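Phage-related conserved hypothetical protein, BB2244 (Bordetella bronchiseptica, PDB 2BDV) is of unknown function but belongs to the SOS response associated peptidase (SRAP) family, and so may take part in a response to DNA damage. Local coordinates at residues 125-137 and 142-154. Sequence-based numbering, arbitrary orientation.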
ATOM      1  N   ALA A 125      15.657  -0.124  -3.030  1.00 24.95           N
ATOM      2  CA  ALA A 125      15.329  -1.479  -2.600  1.00 24.46           C
ATOM      3  C   ALA A 125      13.824  -1.587  -2.388  1.00 23.00           C
ATOM      4  O   ALA A 125      13.128  -0.574  -2.359  1.00 22.80           O
ATOM      5  CB  ALA A 125      16.071  -1.805  -1.304  1.00 26.38           C
ATOM      6  N   PRO A 126      13.301  -2.821  -2.254  1.00 23.28           N
ATOM      7  CA  PRO A 126      11.869  -3.054  -2.042  1.00 21.32           C
ATOM      8  C   PRO A 126      11.315  -2.184  -0.922  1.00 21.67           C
ATOM      9  O   PRO A 126      11.946  -2.025   0.122  1.00 20.56           O
ATOM     10  CB  PRO A 126      11.811  -4.541  -1.706  1.00 23.48           C
ATOM     11  CG  PRO A 126      12.905  -5.097  -2.564  1.00 24.72           C
ATOM     12  CD  PRO A 126      14.027  -4.103  -2.348  1.00 22.45           C
ATOM     13  N   LEU A 127      10.129  -1.630  -1.139  1.00 20.66           N
ATOM     14  CA  LEU A 127       9.504  -0.759  -0.161  1.00 19.62           C
ATOM     15  C   LEU A 127       8.493  -1.513   0.701  1.00 21.60           C
ATOM     16  O   LEU A 127       7.884  -2.486   0.254  1.00 22.52           O
ATOM     17  CB  LEU A 127       8.811   0.390  -0.890  1.00 19.57           C
ATOM     18  CG  LEU A 127       9.592   0.953  -2.083  1.00 20.30           C
ATOM     19  CD1 LEU A 127       8.702   1.943  -2.805  1.00 22.46           C
ATOM     20  CD2 LEU A 127      10.895   1.618  -1.633  1.00 21.63           C
ATOM     21  N   LEU A 128       8.313  -1.066   1.939  1.00 19.48           N
ATOM     22  CA  LEU A 128       7.360  -1.714   2.828  1.00 18.83           C
ATOM     23  C   LEU A 128       6.231  -0.735   3.124  1.00 17.21           C
ATOM     24  O   LEU A 128       6.324   0.054   4.070  1.00 14.82           O
ATOM     25  CB  LEU A 128       8.061  -2.156   4.126  1.00 16.78           C
ATOM     26  CG  LEU A 128       9.340  -2.997   3.950  1.00 17.70           C
ATOM     27  CD1 LEU A 128       9.949  -3.311   5.314  1.00 15.06           C
ATOM     28  CD2 LEU A 128       9.042  -4.279   3.203  1.00 14.91           C
ATOM     29  N   PHE A 129       5.171  -0.777   2.312  1.00 16.78           N
ATOM     30  CA  PHE A 129       4.039   0.134   2.509  1.00 16.78           C
ATOM     31  C   PHE A 129       3.200  -0.324   3.687  1.00 14.77           C
ATOM     32  O   PHE A 129       2.901  -1.504   3.822  1.00 15.02           O
ATOM     33  CB  PHE A 129       3.118   0.227   1.266  1.00 16.30           C
ATOM     34  CG  PHE A 129       3.783   0.786   0.030  1.00 18.63           C
ATOM     35  CD1 PHE A 129       4.979   1.490   0.113  1.00 19.79           C
ATOM     36  CD2 PHE A 129       3.213   0.583  -1.227  1.00 18.00           C
ATOM     37  CE1 PHE A 129       5.601   1.972  -1.031  1.00 18.88           C
ATOM     38  CE2 PHE A 129       3.828   1.062  -2.370  1.00 17.72           C
ATOM     39  CZ  PHE A 129       5.024   1.758  -2.275  1.00 18.20           C
ATOM     40  N   ALA A 130       2.834   0.624   4.541  1.00 15.32           N
ATOM     41  CA  ALA A 130       1.998   0.341   5.697  1.00 15.84           C
ATOM     42  C   ALA A 130       0.575   0.190   5.164  1.00 15.61           C
ATOM     43  O   ALA A 130       0.156   0.928   4.269  1.00 13.61           O
ATOM     44  CB  ALA A 130       2.069   1.494   6.682  1.00 13.94           C
ATOM     45  N   GLY A 131      -0.167  -0.769   5.709  1.00 15.90           N
ATOM     46  CA  GLY A 131      -1.530  -0.981   5.255  1.00 14.88           C
ATOM     47  C   GLY A 131      -2.470  -1.459   6.341  1.00 14.20           C
ATOM     48  O   GLY A 131      -2.039  -1.893   7.405  1.00 14.67           O
ATOM     49  N   LEU A 132      -3.764  -1.377   6.061  1.00 15.66           N
ATOM     50  CA  LEU A 132      -4.793  -1.799   7.002  1.00 15.95           C
ATOM     51  C   LEU A 132      -5.764  -2.724   6.272  1.00 17.33           C
ATOM     52  O   LEU A 132      -6.304  -2.379   5.215  1.00 17.78           O
ATOM     53  CB  LEU A 132      -5.538  -0.576   7.554  1.00 14.45           C
ATOM     54  CG  LEU A 132      -4.742   0.417   8.409  1.00 14.24           C
ATOM     55  CD1 LEU A 132      -5.610   1.628   8.739  1.00 15.53           C
ATOM     56  CD2 LEU A 132      -4.272  -0.271   9.685  1.00  6.07           C
ATOM     57  N   SER A 133      -5.989  -3.895   6.846  1.00 15.96           N
ATOM     58  CA  SER A 133      -6.868  -4.873   6.234  1.00 16.73           C
ATOM     59  C   SER A 133      -7.977  -5.311   7.179  1.00 18.26           C
ATOM     60  O   SER A 133      -7.807  -5.327   8.399  1.00 20.88           O
ATOM     61  CB  SER A 133      -6.038  -6.086   5.789  1.00 16.66           C
ATOM     62  OG  SER A 133      -6.853  -7.194   5.457  1.00 19.00           O
ATOM     63  N   ALA A 134      -9.122  -5.650   6.603  1.00 18.12           N
ATOM     64  CA  ALA A 134     -10.252  -6.108   7.381  1.00 18.55           C
ATOM     65  C   ALA A 134     -10.337  -7.625   7.270  1.00 20.33           C
ATOM     66  O   ALA A 134     -11.307  -8.237   7.712  1.00 20.69           O
ATOM     67  CB  ALA A 134     -11.534  -5.471   6.873  1.00 18.61           C
ATOM     68  N   TRP A 135      -9.341  -8.252   6.662  1.00 18.38           N
ATOM     69  CA  TRP A 135      -9.408  -9.699   6.573  1.00 20.81           C
ATOM     70  C   TRP A 135      -8.928 -10.290   7.896  1.00 21.55           C
ATOM     71  O   TRP A 135      -8.093  -9.703   8.585  1.00 24.14           O
ATOM     72  CB  TRP A 135      -8.549 -10.225   5.427  1.00 20.09           C
ATOM     73  CG  TRP A 135      -8.567 -11.713   5.348  1.00 22.64           C
ATOM     74  CD1 TRP A 135      -9.489 -12.494   4.713  1.00 23.19           C
ATOM     75  CD2 TRP A 135      -7.625 -12.611   5.945  1.00 22.15           C
ATOM     76  NE1 TRP A 135      -9.174 -13.827   4.875  1.00 21.58           N
ATOM     77  CE2 TRP A 135      -8.032 -13.923   5.627  1.00 22.07           C
ATOM     78  CE3 TRP A 135      -6.473 -12.431   6.720  1.00 21.76           C
ATOM     79  CZ2 TRP A 135      -7.330 -15.050   6.056  1.00 23.62           C
ATOM     80  CZ3 TRP A 135      -5.773 -13.546   7.148  1.00 22.68           C
ATOM     81  CH2 TRP A 135      -6.202 -14.842   6.813  1.00 23.96           C
ATOM     82  N   ARG A 136      -9.487 -11.438   8.259  1.00 22.27           N
ATOM     83  CA  ARG A 136      -9.113 -12.141   9.482  1.00 24.36           C
ATOM     84  C   ARG A 136      -9.282 -13.630   9.191  1.00 25.83           C
ATOM     85  O   ARG A 136     -10.007 -14.001   8.268  1.00 23.74           O
ATOM     86  CB  ARG A 136     -10.015 -11.727  10.648  1.00 24.18           C
ATOM     87  CG  ARG A 136      -9.955 -10.251  11.013  1.00 24.49           C
ATOM     88  CD  ARG A 136      -8.667  -9.854  11.727  1.00 24.09           C
ATOM     89  NE  ARG A 136      -8.737  -8.448  12.125  1.00 22.85           N
ATOM     90  CZ  ARG A 136      -8.489  -7.418  11.321  1.00 23.22           C
ATOM     91  NH1 ARG A 136      -8.129  -7.625  10.059  1.00 21.02           N
ATOM     92  NH2 ARG A 136      -8.648  -6.178  11.773  1.00 21.59           N
ATOM     93  N   ARG A 137      -8.618 -14.476   9.974  1.00 28.75           N
ATOM     94  CA  ARG A 137      -8.680 -15.930   9.786  1.00 32.51           C
ATOM     95  C   ARG A 137     -10.107 -16.465   9.644  1.00 32.38           C
ATOM     96  O   ARG A 137     -10.977 -16.164  10.460  1.00 30.09           O
ATOM     97  CB  ARG A 137      -7.978 -16.645  10.953  1.00 36.45           C
ATOM     98  CG  ARG A 137      -7.570 -18.103  10.673  1.00 43.14           C
ATOM     99  CD  ARG A 137      -8.706 -19.104  10.894  1.00 48.39           C
ATOM    100  NE  ARG A 137      -9.006 -19.304  12.315  1.00 52.77           N
ATOM    101  CZ  ARG A 137     -10.004 -20.057  12.778  1.00 54.15           C
ATOM    102  NH1 ARG A 137     -10.190 -20.173  14.087  1.00 55.39           N
ATOM    103  NH2 ARG A 137     -10.819 -20.689  11.942  1.00 53.54           N
ATOM    104  N   ASP A 142     -12.887 -11.301  -0.042  1.00 31.76           N
ATOM    105  CA  ASP A 142     -13.685 -10.379  -0.838  1.00 31.41           C
ATOM    106  C   ASP A 142     -13.434  -8.910  -0.460  1.00 30.61           C
ATOM    107  O   ASP A 142     -12.606  -8.618   0.404  1.00 30.66           O
ATOM    108  CB  ASP A 142     -15.182 -10.721  -0.702  1.00 32.27           C
ATOM    109  CG  ASP A 142     -15.615 -10.944   0.744  1.00 32.87           C
ATOM    110  OD1 ASP A 142     -14.979 -10.382   1.664  1.00 36.61           O
ATOM    111  OD2 ASP A 142     -16.609 -11.674   0.967  1.00 31.90           O
ATOM    112  N   GLU A 143     -14.146  -7.993  -1.114  1.00 28.77           N
ATOM    113  CA  GLU A 143     -13.984  -6.566  -0.841  1.00 29.06           C
ATOM    114  C   GLU A 143     -14.339  -6.231   0.594  1.00 26.62           C
ATOM    115  O   GLU A 143     -13.818  -5.269   1.157  1.00 25.65           O
ATOM    116  CB  GLU A 143     -14.854  -5.720  -1.772  1.00 31.65           C
ATOM    117  CG  GLU A 143     -14.761  -6.115  -3.217  1.00 38.39           C
ATOM    118  CD  GLU A 143     -15.602  -7.335  -3.507  1.00 43.05           C
ATOM    119  OE1 GLU A 143     -15.372  -7.983  -4.551  1.00 45.08           O
ATOM    120  OE2 GLU A 143     -16.501  -7.635  -2.686  1.00 43.67           O
ATOM    121  N   ALA A 144     -15.240  -7.015   1.177  1.00 24.90           N
ATOM    122  CA  ALA A 144     -15.653  -6.804   2.555  1.00 25.61           C
ATOM    123  C   ALA A 144     -14.463  -7.022   3.481  1.00 25.31           C
ATOM    124  O   ALA A 144     -14.466  -6.572   4.630  1.00 27.52           O
ATOM    125  CB  ALA A 144     -16.784  -7.753   2.927  1.00 25.50           C
ATOM    126  N   HIS A 145     -13.442  -7.712   2.982  1.00 22.72           N
ATOM    127  CA  HIS A 145     -12.247  -7.947   3.783  1.00 22.71           C
ATOM    128  C   HIS A 145     -10.990  -7.472   3.062  1.00 20.79           C
ATOM    129  O   HIS A 145      -9.904  -7.998   3.283  1.00 18.88           O
ATOM    130  CB  HIS A 145     -12.138  -9.430   4.158  1.00 22.23           C
ATOM    131  CG  HIS A 145     -13.305  -9.928   4.950  1.00 23.93           C
ATOM    132  ND1 HIS A 145     -14.480 -10.344   4.361  1.00 25.69           N
ATOM    133  CD2 HIS A 145     -13.516  -9.989   6.288  1.00 25.19           C
ATOM    134  CE1 HIS A 145     -15.364 -10.634   5.300  1.00 24.92           C
ATOM    135  NE2 HIS A 145     -14.805 -10.425   6.478  1.00 24.37           N
ATOM    136  N   GLY A 146     -11.148  -6.461   2.208  1.00 20.73           N
ATOM    137  CA  GLY A 146     -10.015  -5.921   1.469  1.00 19.70           C
ATOM    138  C   GLY A 146      -9.195  -4.942   2.295  1.00 19.35           C
ATOM    139  O   GLY A 146      -9.595  -4.574   3.398  1.00 18.66           O
ATOM    140  N   PHE A 147      -8.046  -4.512   1.778  1.00 17.83           N
ATOM    141  CA  PHE A 147      -7.209  -3.573   2.522  1.00 14.65           C
ATOM    142  C   PHE A 147      -6.983  -2.264   1.777  1.00 14.36           C
ATOM    143  O   PHE A 147      -7.329  -2.145   0.605  1.00 11.71           O
ATOM    144  CB  PHE A 147      -5.847  -4.203   2.861  1.00 17.17           C
ATOM    145  CG  PHE A 147      -4.955  -4.437   1.666  1.00 19.07           C
ATOM    146  CD1 PHE A 147      -4.878  -5.692   1.075  1.00 18.83           C
ATOM    147  CD2 PHE A 147      -4.170  -3.405   1.147  1.00 21.22           C
ATOM    148  CE1 PHE A 147      -4.033  -5.927  -0.013  1.00 19.88           C
ATOM    149  CE2 PHE A 147      -3.316  -3.626   0.053  1.00 20.18           C
ATOM    150  CZ  PHE A 147      -3.247  -4.892  -0.528  1.00 19.09           C
ATOM    151  N   ALA A 148      -6.425  -1.278   2.472  1.00 12.34           N
ATOM    152  CA  ALA A 148      -6.106   0.003   1.857  1.00 14.87           C
ATOM    153  C   ALA A 148      -4.643   0.336   2.208  1.00 15.38           C
ATOM    154  O   ALA A 148      -4.160  -0.035   3.282  1.00 16.71           O
ATOM    155  CB  ALA A 148      -7.040   1.089   2.381  1.00 14.08           C
ATOM    156  N   ILE A 149      -3.930   1.003   1.303  1.00 13.74           N
ATOM    157  CA  ILE A 149      -2.545   1.391   1.572  1.00 14.22           C
ATOM    158  C   ILE A 149      -2.586   2.704   2.354  1.00 13.67           C
ATOM    159  O   ILE A 149      -3.303   3.619   1.968  1.00 13.87           O
ATOM    160  CB  ILE A 149      -1.733   1.644   0.263  1.00 14.69           C
ATOM    161  CG1 ILE A 149      -1.736   0.395  -0.619  1.00 15.74           C
ATOM    162  CG2 ILE A 149      -0.285   1.998   0.594  1.00 11.99           C
ATOM    163  CD1 ILE A 149      -1.386  -0.857   0.145  1.00 21.22           C
ATOM    164  N   VAL A 150      -1.847   2.796   3.459  1.00 14.77           N
ATOM    165  CA  VAL A 150      -1.827   4.044   4.235  1.00 14.59           C
ATOM    166  C   VAL A 150      -1.085   5.083   3.399  1.00 15.93           C
ATOM    167  O   VAL A 150       0.054   4.857   2.999  1.00 17.10           O
ATOM    168  CB  VAL A 150      -1.086   3.898   5.569  1.00 14.23           C
ATOM    169  CG1 VAL A 150      -1.054   5.247   6.290  1.00 11.77           C
ATOM    170  CG2 VAL A 150      -1.762   2.848   6.432  1.00 12.21           C
ATOM    171  N   THR A 151      -1.744   6.211   3.143  1.00 14.86           N
ATOM    172  CA  THR A 151      -1.192   7.298   2.341  1.00 16.76           C
ATOM    173  C   THR A 151      -1.048   8.617   3.123  1.00 17.89           C
ATOM    174  O   THR A 151      -1.789   8.881   4.072  1.00 14.29           O
ATOM    175  CB  THR A 151      -2.083   7.569   1.116  1.00 13.21           C
ATOM    176  OG1 THR A 151      -3.439   7.740   1.550  1.00 14.74           O
ATOM    177  CG2 THR A 151      -2.020   6.397   0.134  1.00 13.56           C
ATOM    178  N   ASN A 152      -0.107   9.449   2.689  1.00 18.63           N
ATOM    179  CA  ASN A 152       0.149  10.733   3.319  1.00 21.13           C
ATOM    180  C   ASN A 152      -0.427  11.825   2.439  1.00 23.33           C
ATOM    181  O   ASN A 152       0.306  12.532   1.739  1.00 23.69           O
ATOM    182  CB  ASN A 152       1.652  10.940   3.475  1.00 22.38           C
ATOM    183  CG  ASN A 152       1.991  12.108   4.374  1.00 23.12           C
ATOM    184  OD1 ASN A 152       3.163  12.374   4.633  1.00 20.88           O
ATOM    185  ND2 ASN A 152       0.968  12.811   4.857  1.00 23.96           N
ATOM    186  N   ASP A 153      -1.746  11.959   2.482  1.00 23.96           N
ATOM    187  CA  ASP A 153      -2.460  12.937   1.672  1.00 26.63           C
ATOM    188  C   ASP A 153      -1.922  14.363   1.771  1.00 26.36           C
ATOM    189  O   ASP A 153      -1.838  15.071   0.766  1.00 26.69           O
ATOM    190  CB  ASP A 153      -3.948  12.899   2.039  1.00 27.58           C
ATOM    191  CG  ASP A 153      -4.598  11.563   1.698  1.00 29.93           C
ATOM    192  OD1 ASP A 153      -3.941  10.512   1.884  1.00 27.24           O
ATOM    193  OD2 ASP A 153      -5.768  11.562   1.251  1.00 29.76           O
ATOM    194  N   ALA A 154      -1.546  14.774   2.979  1.00 26.42           N
ATOM    195  CA  ALA A 154      -1.026  16.121   3.206  1.00 25.78           C
ATOM    196  C   ALA A 154       0.067  16.533   2.219  1.00 26.07           C
ATOM    197  O   ALA A 154       0.149  17.700   1.830  1.00 27.61           O
ATOM    198  CB  ALA A 154      -0.501  16.235   4.635  1.00 25.62           C
TER
HETATM  199  O   HOH W   1      -7.292  -7.494   2.685  1.00 17.55           O
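Leu132 and Ala148 form the antiparallel hydrogen-bonded pair at the middle of this contact, each giving its N-H to the other's carbonyl: Leu132 N reaches Ala148 O at 3.1 Å, and Ala148 N returns to Leu132 O at 3.0 Å. Beyond them, Val150 N donates to Ala130 O at 2.9 Å, and at the opposite end the bond from Ala134 N to Gly146 O is long and weak. Regular pairing ends there, though the backbones stay close, and Ser133 adds a water-mediated link. Its OG, anti to the backbone N (chi1 167°), accepts from Trp135 N at 3.0 Å to close an ST turn and donates to a water, which in turn donates a hydrogen bond to His145 O at 2.7 Å. One hydroxyl thus satisfies its own strand's turn and, through the water, a carbonyl of the other segment. The imidazole edge of His145 lies against Ala134 O, with CD2 3.2 Å away, while ND1 donates in the ring plane to the syn lone pair of Asp142 OD1, a nearly straight bond of 2.7 Å that fixes the ring's rotation. Apolar contacts complete the pairing: Ile149 CG2 meets Phe129 CB, and Val150 CG2 packs against Ala130 CB and Leu132 CG. The two are consecutive, antiparallel strands of a mixed four-stranded sheet, joined by the 13-residue connection 134-146, which includes a 3-10 turn at 143-144. Strand 94-99 pairs with the far edge of 126-133, while 73-75 runs parallel to 147-151 on its other side. Phe147 and Ile149 pack on strand 94-99, Phe147 also stacking with Trp60, whereas Ala130 and Leu132 rest on Trp177 of helix 171-178.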